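Local coordinates for protein ASCH domain (Vibrio cholerae TMA 21, PDB 3S9X) that is of unknown function but, as an ASCH domain of the PUA clan, possibly binds RNA, at residues I93-V98 with V150-K155; K56-S61 with E108-S113; S31-Y36 with V76-V81. All blocks are in the same frame, centred on the assembly; numbering follows the deposited sequence. Where two conformers were deposited one is given.

From the N terminus, segment 31-36 comes first and forms one edge of the sheet. Segment 56-61, after helix 41-52, belongs to the strand at the other edge. The chain then returns to 76-81, closing contact 3 as a parallel pair, and the loop it completes contains the first half of contact 2. Segment 93-98 opens contact 1 before 108-113 closes contact 2, laying helix 108-114 against edge strand 58-62, so contact 2 crosses both of its companions, while contacts 3 and 1 follow in series. Contact 1 closes last, at 150-155, joining two inner strands. Strand 148-158 lies beside 58-62 and strand 79-83 beside 89-102, which makes the sheet continuous from contact 3 to contact 2.

Contact 1 (I93-V98 with V150-K155); sequences IEITSV and VLEHFK
Strand 89-102 carries a classic beta bulge, in which Thr96 and Ser97 share His153 as their one opposite residue. Thr96 N donates to His153 O at 2.8 Å in an almost straight bond, although the donor is tilted well away from the carbonyl plane. Ser97 N adds only a weak, long bond to the same oxygen. Past the bulge regular pairing resumes, with His153 N giving its hydrogen to Ser97 O at 3.0 Å; before it, Glu94 and Lys155 exchange two backbone bonds as an antiparallel hydrogen-bonded pair. Strand 89-102 is the central one of five in the ASCH domain's mixed sheet, and 148-158 lies between it and edge strand 58-62. The short axes of the two segments run 137° apart.

On the face that carries Ile95, Phe154 and Val98, the main apolar contact is CH-pi. CD1 of Ile93 sits over the Phe154 ring, 3.7 Å from its centroid and 12° off the normal. Phe154 CG lies between its own N and carbonyl carbon (chi1 53°), which puts one ring face against Ile93 CD1, and Ile51 of helix 41-52 touches both side chains. Further along, Val98 CG1 meets Val150 CG1 at 3.7 Å.

On the face of Glu94, Ser97, His153 and Lys155 two waters bridge the strands. Lys155 and Glu94 run side by side; one water links Glu94 OE1 (2.8 Å) to Lys155 NZ, while Tyr29 also hydrogen-bonds that carboxylate oxygen. From the bulge, Thr96 CG2 crosses the lysine chain at about a right angle, 3.8 Å from Lys155 CG. The second water, in the plane of the His153 ring at its edge, touches His153 ND1 at 2.8 Å and also reaches Ser97 OG and Leu151 O.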
loop_
_atom_site.group_PDB
_atom_site.type_symbol
_atom_site.label_atom_id
_atom_site.label_comp_id
_atom_site.label_asym_id
_atom_site.label_seq_id
_atom_site.Cartn_x
_atom_site.Cartn_y
_atom_site.Cartn_z
ATOM N N ILE A 93 -1.798 -7.861 -4.358
ATOM C CA ILE A 93 -1.194 -8.065 -3.081
ATOM C C ILE A 93 -2.212 -8.391 -2.023
ATOM O O ILE A 93 -3.375 -7.968 -2.146
ATOM C CB ILE A 93 -0.302 -6.921 -2.657
ATOM C CG1 ILE A 93 -1.077 -5.608 -2.492
ATOM C CG2 ILE A 93 0.922 -6.754 -3.560
ATOM C CD1 ILE A 93 -0.347 -4.406 -1.957
ATOM N N GLU A 94 -1.788 -9.147 -0.989
ATOM C CA GLU A 94 -2.637 -9.516 0.153
ATOM C C GLU A 94 -1.896 -8.979 1.385
ATOM O O GLU A 94 -0.697 -9.240 1.602
ATOM C CB GLU A 94 -2.768 -11.050 0.300
ATOM C CG GLU A 94 -3.688 -11.432 1.439
ATOM C CD GLU A 94 -3.962 -12.891 1.483
ATOM O OE1 GLU A 94 -4.024 -13.568 0.439
ATOM O OE2 GLU A 94 -4.265 -13.356 2.619
ATOM N N ILE A 95 -2.601 -8.184 2.179
ATOM C CA ILE A 95 -2.068 -7.673 3.428
ATOM C C ILE A 95 -1.822 -8.819 4.419
ATOM O O ILE A 95 -2.739 -9.586 4.681
ATOM C CB ILE A 95 -2.991 -6.600 4.019
ATOM C CG1 ILE A 95 -3.045 -5.390 3.066
ATOM C CG2 ILE A 95 -2.513 -6.226 5.483
ATOM C CD1 ILE A 95 -3.800 -4.128 3.544
ATOM N N THR A 96 -0.627 -8.843 5.023
ATOM C CA THR A 96 -0.243 -9.895 5.937
ATOM C C THR A 96 -0.072 -9.413 7.396
ATOM O O THR A 96 -0.241 -10.213 8.295
ATOM C CB THR A 96 1.057 -10.625 5.479
ATOM O OG1 THR A 96 2.035 -9.625 5.405
ATOM C CG2 THR A 96 0.856 -11.326 4.098
ATOM N N SER A 97 0.108 -8.116 7.622
ATOM C CA SER A 97 0.196 -7.560 8.961
ATOM C C SER A 97 -0.018 -6.084 8.955
ATOM O O SER A 97 0.245 -5.420 7.950
ATOM C CB SER A 97 1.534 -7.871 9.626
ATOM O OG SER A 97 2.600 -7.191 9.065
ATOM N N VAL A 98 -0.496 -5.561 10.065
ATOM C CA VAL A 98 -0.769 -4.122 10.286
ATOM C C VAL A 98 -0.317 -3.769 11.703
ATOM O O VAL A 98 -0.559 -4.520 12.657
ATOM C CB VAL A 98 -2.240 -3.799 10.091
ATOM C CG1 VAL A 98 -2.520 -2.316 10.348
ATOM C CG2 VAL A 98 -2.711 -4.157 8.727
ATOM N N VAL A 150 0.814 4.056 10.319
ATOM C CA VAL A 150 0.326 2.707 10.176
ATOM C C VAL A 150 1.195 1.977 9.173
ATOM O O VAL A 150 1.350 2.430 8.025
ATOM C CB VAL A 150 -1.181 2.649 9.794
ATOM C CG1 VAL A 150 -1.657 1.219 9.475
ATOM C CG2 VAL A 150 -2.052 3.320 10.882
ATOM N N LEU A 151 1.779 0.876 9.633
ATOM C CA LEU A 151 2.699 0.033 8.823
ATOM C C LEU A 151 1.902 -1.136 8.305
ATOM O O LEU A 151 1.213 -1.837 9.085
ATOM C CB LEU A 151 3.801 -0.500 9.695
ATOM C CG LEU A 151 4.607 0.563 10.516
ATOM C CD1 LEU A 151 5.796 -0.152 11.182
ATOM C CD2 LEU A 151 5.096 1.781 9.730
ATOM N N GLU A 152 2.010 -1.402 6.994
ATOM C CA GLU A 152 1.388 -2.575 6.370
ATOM C C GLU A 152 2.461 -3.435 5.706
ATOM O O GLU A 152 3.387 -2.892 5.067
ATOM C CB GLU A 152 0.396 -2.158 5.293
ATOM C CG GLU A 152 -0.741 -1.374 5.814
ATOM C CD GLU A 152 -1.590 -0.712 4.682
ATOM O OE1 GLU A 152 -1.955 -1.454 3.775
ATOM O OE2 GLU A 152 -1.906 0.478 4.849
ATOM N N HIS A 153 2.418 -4.736 5.940
ATOM C CA HIS A 153 3.218 -5.676 5.189
ATOM C C HIS A 153 2.290 -6.465 4.269
ATOM O O HIS A 153 1.106 -6.690 4.610
ATOM C CB HIS A 153 3.989 -6.600 6.089
ATOM C CG HIS A 153 5.124 -5.954 6.813
ATOM N ND1 HIS A 153 4.970 -5.130 7.887
ATOM C CD2 HIS A 153 6.444 -6.063 6.606
ATOM C CE1 HIS A 153 6.173 -4.761 8.318
ATOM N NE2 HIS A 153 7.078 -5.264 7.528
ATOM N N PHE A 154 2.794 -6.932 3.142
ATOM C CA PHE A 154 1.967 -7.599 2.167
ATOM C C PHE A 154 2.837 -8.551 1.287
ATOM O O PHE A 154 4.061 -8.453 1.296
ATOM C CB PHE A 154 1.141 -6.603 1.332
ATOM C CG PHE A 154 1.974 -5.531 0.702
ATOM C CD1 PHE A 154 2.822 -5.764 -0.356
ATOM C CD2 PHE A 154 1.934 -4.231 1.226
ATOM C CE1 PHE A 154 3.550 -4.691 -0.931
ATOM C CE2 PHE A 154 2.673 -3.209 0.685
ATOM C CZ PHE A 154 3.463 -3.450 -0.426
ATOM N N LYS A 155 2.116 -9.377 0.538
ATOM C CA LYS A 155 2.732 -10.341 -0.347
ATOM C C LYS A 155 1.998 -10.359 -1.661
ATOM O O LYS A 155 0.783 -10.192 -1.685
ATOM C CB LYS A 155 2.763 -11.717 0.265
ATOM C CG LYS A 155 1.424 -12.358 0.444
ATOM C CD LYS A 155 1.400 -13.724 1.121
ATOM C CE LYS A 155 0.016 -14.291 1.311
ATOM N NZ LYS A 155 0.043 -15.607 2.042
HETATM O O HOH W 1 -2.786 -16.080 0.700
HETATM O O HOH W 2 2.889 -4.339 9.626
#

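Contact 2 (K56-S61 with E108-S113); sequences KRASCS and EDFAAS
Edge strand 58-62 meets the last turn of helix 108-114 through a single direct hydrogen bond: Arg57 N, just ahead of the strand, donates to Ser113 O at 2.8 Å. The bond is nearly straight at the hydrogen and arrives nearly along the C=O axis, so this helix-end carbonyl points squarely at segment 56-61. One residue on, the Ala58 methyl packs against the helix, CB 4.0 Å from Ser113 CB.

Phe110 supplies most of the apolar contact. Its CG stands anti to the backbone N (chi1 -174°), which sends the ring off the helix toward the strand. Phe110 CE1 comes to 3.7 Å from Ala58 CB, and the Ser59 carbonyl oxygen lies in the ring plane at the edge, 3.6 Å from Phe110 CZ, an approach that suits the positive rim of an aromatic ring. Cys60 CB sits obliquely to the same ring. In the fold, the helix lies against the outer margin of the ASCH domain's sheet, and Phe110 reaches past the edge strand to the neighbouring strand 148-158, where it meets the His153 ring, at about 75° between planes, and touches Leu151.

Toward the solvent side the arginine is tied in by water. One molecule accepts from Arg57 NE and lies 3.1 Å from Ser113 OG; another donates to Ala112 O at 2.8 Å and takes a weak bond from Arg57 NH2, which has a protein partner in Gly54 O. The bend at chi3 (-62°) folds the guanidinium back over the helix end, with NH1 3.9 Å from Ser113 CA. Lys56 starts away from the helix, yet its NZ forms salt bridges to Glu114, the helix's last residue, and to Glu116, and adds a weak bond to Ala58 O.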
loop_
_atom_site.group_PDB
_atom_site.type_symbol
_atom_site.label_atom_id
_atom_site.label_comp_id
_atom_site.label_asym_id
_atom_site.label_seq_id
_atom_site.Cartn_x
_atom_site.Cartn_y
_atom_site.Cartn_z
ATOM N N LYS A 56 9.463 -4.693 -2.894
ATOM C CA LYS A 56 8.683 -3.818 -2.028
ATOM C C LYS A 56 7.602 -4.700 -1.445
ATOM O O LYS A 56 6.781 -5.248 -2.166
ATOM C CB LYS A 56 8.105 -2.618 -2.768
ATOM C CG LYS A 56 7.107 -1.806 -1.915
ATOM C CD LYS A 56 6.776 -0.461 -2.481
ATOM C CE LYS A 56 6.124 0.450 -1.464
ATOM N NZ LYS A 56 7.210 0.956 -0.555
ATOM N N ARG A 57 7.662 -4.839 -0.106
ATOM C CA ARG A 57 6.793 -5.782 0.626
ATOM C C ARG A 57 6.095 -5.095 1.792
ATOM O O ARG A 57 5.498 -5.758 2.653
ATOM C CB ARG A 57 7.654 -6.968 1.125
ATOM C CG ARG A 57 8.379 -7.721 0.024
ATOM C CD ARG A 57 9.176 -8.877 0.615
ATOM N NE ARG A 57 10.217 -8.408 1.557
ATOM C CZ ARG A 57 11.384 -7.848 1.237
ATOM N NH1 ARG A 57 12.184 -7.431 2.231
ATOM N NH2 ARG A 57 11.771 -7.730 -0.054
ATOM N N ALA A 58 6.133 -3.753 1.826
ATOM C CA ALA A 58 5.552 -2.995 2.947
ATOM C C ALA A 58 5.307 -1.590 2.444
ATOM O O ALA A 58 5.872 -1.122 1.436
ATOM C CB ALA A 58 6.475 -2.999 4.150
ATOM N N SER A 59 4.451 -0.899 3.162
ATOM C CA SER A 59 4.131 0.502 2.955
ATOM C C SER A 59 3.663 1.116 4.238
ATOM O O SER A 59 3.394 0.396 5.185
ATOM C CB SER A 59 3.095 0.634 1.882
ATOM O OG SER A 59 1.825 0.174 2.265
ATOM N N CYS A 60 3.542 2.449 4.278
ATOM C CA CYS A 60 3.044 3.089 5.460
ATOM C C CYS A 60 2.223 4.351 5.082
ATOM O O CYS A 60 2.200 4.811 3.926
ATOM C CB CYS A 60 4.197 3.493 6.380
ATOM S SG CYS A 60 5.289 4.753 5.801
ATOM N N SER A 61 1.488 4.831 6.079
ATOM C CA SER A 61 0.661 6.006 5.953
ATOM C C SER A 61 0.495 6.676 7.321
ATOM O O SER A 61 0.715 6.063 8.347
ATOM C CB SER A 61 -0.691 5.595 5.418
ATOM O OG SER A 61 -1.407 4.687 6.223
ATOM N N GLU A 108 15.679 0.525 10.138
ATOM C CA GLU A 108 16.358 0.206 8.886
ATOM C C GLU A 108 15.685 -0.973 8.209
ATOM O O GLU A 108 15.546 -0.999 7.000
ATOM C CB GLU A 108 17.841 -0.062 9.179
ATOM C CG GLU A 108 18.659 1.179 9.591
ATOM C CD GLU A 108 20.114 0.878 9.559
ATOM O OE1 GLU A 108 20.450 -0.120 10.187
ATOM O OE2 GLU A 108 20.856 1.548 8.813
ATOM N N ASP A 109 15.293 -1.981 8.984
ATOM C CA ASP A 109 14.681 -3.135 8.386
ATOM C C ASP A 109 13.338 -2.786 7.708
ATOM O O ASP A 109 12.994 -3.315 6.672
ATOM C CB ASP A 109 14.433 -4.247 9.416
ATOM C CG ASP A 109 15.717 -4.990 9.801
ATOM O OD1 ASP A 109 16.809 -4.765 9.173
ATOM O OD2 ASP A 109 15.653 -5.753 10.770
ATOM N N PHE A 110 12.526 -1.902 8.303
ATOM C CA PHE A 110 11.281 -1.519 7.672
ATOM C C PHE A 110 11.518 -0.758 6.368
ATOM O O PHE A 110 10.907 -0.992 5.355
ATOM C CB PHE A 110 10.385 -0.721 8.631
ATOM C CG PHE A 110 9.045 -0.464 8.026
ATOM C CD1 PHE A 110 8.055 -1.484 8.050
ATOM C CD2 PHE A 110 8.728 0.736 7.428
ATOM C CE1 PHE A 110 6.877 -1.280 7.440
ATOM C CE2 PHE A 110 7.541 0.891 6.794
ATOM C CZ PHE A 110 6.579 -0.101 6.836
ATOM N N ALA A 111 12.473 0.181 6.392
ATOM C CA ALA A 111 12.847 0.927 5.212
ATOM C C ALA A 111 13.272 -0.075 4.116
ATOM O O ALA A 111 12.888 0.083 2.955
ATOM C CB ALA A 111 13.953 1.880 5.495
ATOM N N ALA A 112 14.053 -1.092 4.490
ATOM C CA ALA A 112 14.479 -2.085 3.472
ATOM C C ALA A 112 13.299 -2.877 2.899
ATOM O O ALA A 112 13.235 -3.154 1.735
ATOM C CB ALA A 112 15.603 -3.024 4.055
ATOM N N SER A 113 12.305 -3.226 3.751
ATOM C CA SER A 113 11.079 -3.908 3.327
ATOM C C SER A 113 10.280 -3.059 2.386
ATOM O O SER A 113 9.617 -3.567 1.458
ATOM C CB SER A 113 10.202 -4.277 4.527
ATOM O OG SER A 113 10.895 -5.259 5.247
HETATM O O HOH W 3 9.286 -7.857 4.556
HETATM O O HOH W 4 13.476 -5.175 -0.188
#

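Contact 3 (S31-Y36 with V76-V81); sequences SFSADY and VGHLQV
His78 reaches across to Ser31 and Ser33 with both ring nitrogens. CB passes 4.0 Å from Ser31 OG, and with CG anti to the backbone N (chi1 -180°) the ring is thrown out over the neighbouring segment. CG also faces Ser31 OG, and ND1 is hydrogen-bonded to it at 2.7 Å, the hydroxyl lying in the ring plane at its edge. CE1, between the two nitrogens, comes obliquely against the backbone of Phe32, 3.4 Å from Phe32 C. CD2 lies toward Ser33 OG, and at the far end NE2 is hydrogen-bonded to that hydroxyl, Ser33 OG, at 2.8 Å. Either partner could be the donor in each bond, so the ring's protonation is left open, but a grip at both nitrogens should fix its rotation.

The ring thus straddles the start of a parallel strand pair, 32-35 beside 79-83, at one margin of an otherwise antiparallel sheet in this PUA-like fold. Backbone bonds alternate along it, from Leu79 N to Ser31 O through to Asp35 N with Val81 O at 3.0 Å, and the short axes diverge by 26°. Phe32 lies alongside Leu79, CE1 to CD1 3.9 Å, and Ala34 packs on Val81; helix 8-19 covers this face.

Across the sheet, beside Ser33, Gln80 stretches out fully and its NE2 donates to Asp35 O at 3.0 Å from above the carbonyl plane, while a water joins NE2 to Tyr36 O. Back near the histidine, another water donates to both Ser31 O and Gly77 O, 2.6 Å from the latter.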
loop_
_atom_site.group_PDB
_atom_site.type_symbol
_atom_site.label_atom_id
_atom_site.label_comp_id
_atom_site.label_asym_id
_atom_site.label_seq_id
_atom_site.Cartn_x
_atom_site.Cartn_y
_atom_site.Cartn_z
ATOM N N SER A 31 -12.476 -8.010 1.551
ATOM C CA SER A 31 -11.947 -6.618 1.497
ATOM C C SER A 31 -11.018 -6.469 0.316
ATOM O O SER A 31 -10.082 -7.206 0.161
ATOM C CB SER A 31 -11.295 -6.250 2.820
ATOM O OG SER A 31 -10.822 -4.942 2.852
ATOM N N PHE A 32 -11.380 -5.534 -0.548
ATOM C CA PHE A 32 -10.758 -5.401 -1.872
ATOM C C PHE A 32 -10.596 -3.936 -2.245
ATOM O O PHE A 32 -11.418 -3.096 -1.913
ATOM C CB PHE A 32 -11.666 -6.049 -2.987
ATOM C CG PHE A 32 -12.096 -7.418 -2.706
ATOM C CD1 PHE A 32 -11.337 -8.502 -3.157
ATOM C CD2 PHE A 32 -13.228 -7.689 -1.945
ATOM C CE1 PHE A 32 -11.766 -9.776 -2.953
ATOM C CE2 PHE A 32 -13.622 -8.939 -1.687
ATOM C CZ PHE A 32 -12.926 -10.031 -2.224
ATOM N N SER A 33 -9.518 -3.644 -2.976
ATOM C CA SER A 33 -9.352 -2.319 -3.583
ATOM C C SER A 33 -8.469 -2.433 -4.861
ATOM O O SER A 33 -7.907 -3.509 -5.133
ATOM C CB SER A 33 -8.650 -1.414 -2.608
ATOM O OG SER A 33 -7.314 -1.773 -2.359
ATOM N N ALA A 34 -8.395 -1.324 -5.585
ATOM C CA ALA A 34 -7.553 -1.212 -6.777
ATOM C C ALA A 34 -6.972 0.183 -6.794
ATOM O O ALA A 34 -7.687 1.153 -6.706
ATOM C CB ALA A 34 -8.357 -1.492 -8.105
ATOM N N ASP A 35 -5.649 0.301 -6.821
ATOM C CA ASP A 35 -5.005 1.624 -6.769
ATOM C C ASP A 35 -3.526 1.442 -7.159
ATOM O O ASP A 35 -2.977 0.345 -7.124
ATOM C CB ASP A 35 -5.054 2.115 -5.302
ATOM C CG ASP A 35 -5.624 3.526 -5.091
ATOM O OD1 ASP A 35 -5.011 4.264 -4.258
ATOM O OD2 ASP A 35 -6.686 3.895 -5.598
ATOM N N TYR A 36 -2.900 2.561 -7.487
ATOM C CA TYR A 36 -1.488 2.679 -7.587
ATOM C C TYR A 36 -0.904 3.150 -6.275
ATOM O O TYR A 36 -1.611 3.685 -5.425
ATOM C CB TYR A 36 -1.045 3.553 -8.792
ATOM C CG TYR A 36 -1.548 4.975 -8.790
ATOM C CD1 TYR A 36 -0.938 5.950 -7.993
ATOM C CD2 TYR A 36 -2.620 5.341 -9.561
ATOM C CE1 TYR A 36 -1.426 7.230 -7.956
ATOM C CE2 TYR A 36 -3.063 6.664 -9.620
ATOM C CZ TYR A 36 -2.436 7.602 -8.806
ATOM O OH TYR A 36 -2.885 8.912 -8.816
ATOM N N VAL A 76 -5.598 -7.128 7.692
ATOM C CA VAL A 76 -5.042 -8.384 7.286
ATOM C C VAL A 76 -6.005 -9.121 6.369
ATOM O O VAL A 76 -7.210 -9.166 6.663
ATOM C CB VAL A 76 -4.553 -9.225 8.489
ATOM C CG1 VAL A 76 -4.155 -10.611 8.111
ATOM C CG2 VAL A 76 -3.400 -8.486 9.227
ATOM N N GLY A 77 -5.486 -9.661 5.265
ATOM C CA GLY A 77 -6.289 -10.419 4.324
ATOM C C GLY A 77 -6.917 -9.582 3.204
ATOM O O GLY A 77 -7.482 -10.125 2.212
ATOM N N HIS A 78 -6.846 -8.244 3.294
ATOM C CA HIS A 78 -7.237 -7.388 2.199
ATOM C C HIS A 78 -6.461 -7.726 0.906
ATOM O O HIS A 78 -5.247 -7.887 0.971
ATOM C CB HIS A 78 -6.960 -5.923 2.609
ATOM C CG HIS A 78 -7.331 -4.937 1.555
ATOM N ND1 HIS A 78 -8.606 -4.415 1.423
ATOM C CD2 HIS A 78 -6.576 -4.280 0.639
ATOM C CE1 HIS A 78 -8.614 -3.533 0.439
ATOM N NE2 HIS A 78 -7.390 -3.416 -0.045
ATOM N N LEU A 79 -7.154 -7.663 -0.224
ATOM C CA LEU A 79 -6.525 -7.751 -1.517
ATOM C C LEU A 79 -6.595 -6.395 -2.238
ATOM O O LEU A 79 -7.630 -5.787 -2.352
ATOM C CB LEU A 79 -7.269 -8.754 -2.418
ATOM C CG LEU A 79 -7.196 -10.206 -1.991
ATOM C CD1 LEU A 79 -8.086 -11.073 -2.905
ATOM C CD2 LEU A 79 -5.748 -10.699 -2.062
ATOM N N GLN A 80 -5.432 -5.983 -2.726
ATOM C CA GLN A 80 -5.322 -4.788 -3.547
ATOM C C GLN A 80 -4.799 -5.215 -4.939
ATOM O O GLN A 80 -3.707 -5.812 -5.048
ATOM C CB GLN A 80 -4.421 -3.713 -2.962
ATOM C CG GLN A 80 -4.213 -2.538 -3.843
ATOM C CD GLN A 80 -3.336 -1.451 -3.314
ATOM O OE1 GLN A 80 -3.101 -1.381 -2.094
ATOM N NE2 GLN A 80 -2.847 -0.566 -4.223
ATOM N N VAL A 81 -5.535 -4.807 -5.972
ATOM C CA VAL A 81 -5.024 -4.820 -7.297
ATOM C C VAL A 81 -4.099 -3.614 -7.395
ATOM O O VAL A 81 -4.562 -2.459 -7.325
ATOM C CB VAL A 81 -6.114 -4.806 -8.414
ATOM C CG1 VAL A 81 -5.436 -4.795 -9.767
ATOM C CG2 VAL A 81 -7.118 -5.959 -8.196
HETATM O O HOH W 5 -10.445 -10.024 3.151
HETATM O O HOH W 6 -9.751 -9.760 1.073
HETATM O O HOH W 7 -2.011 2.090 -3.092
#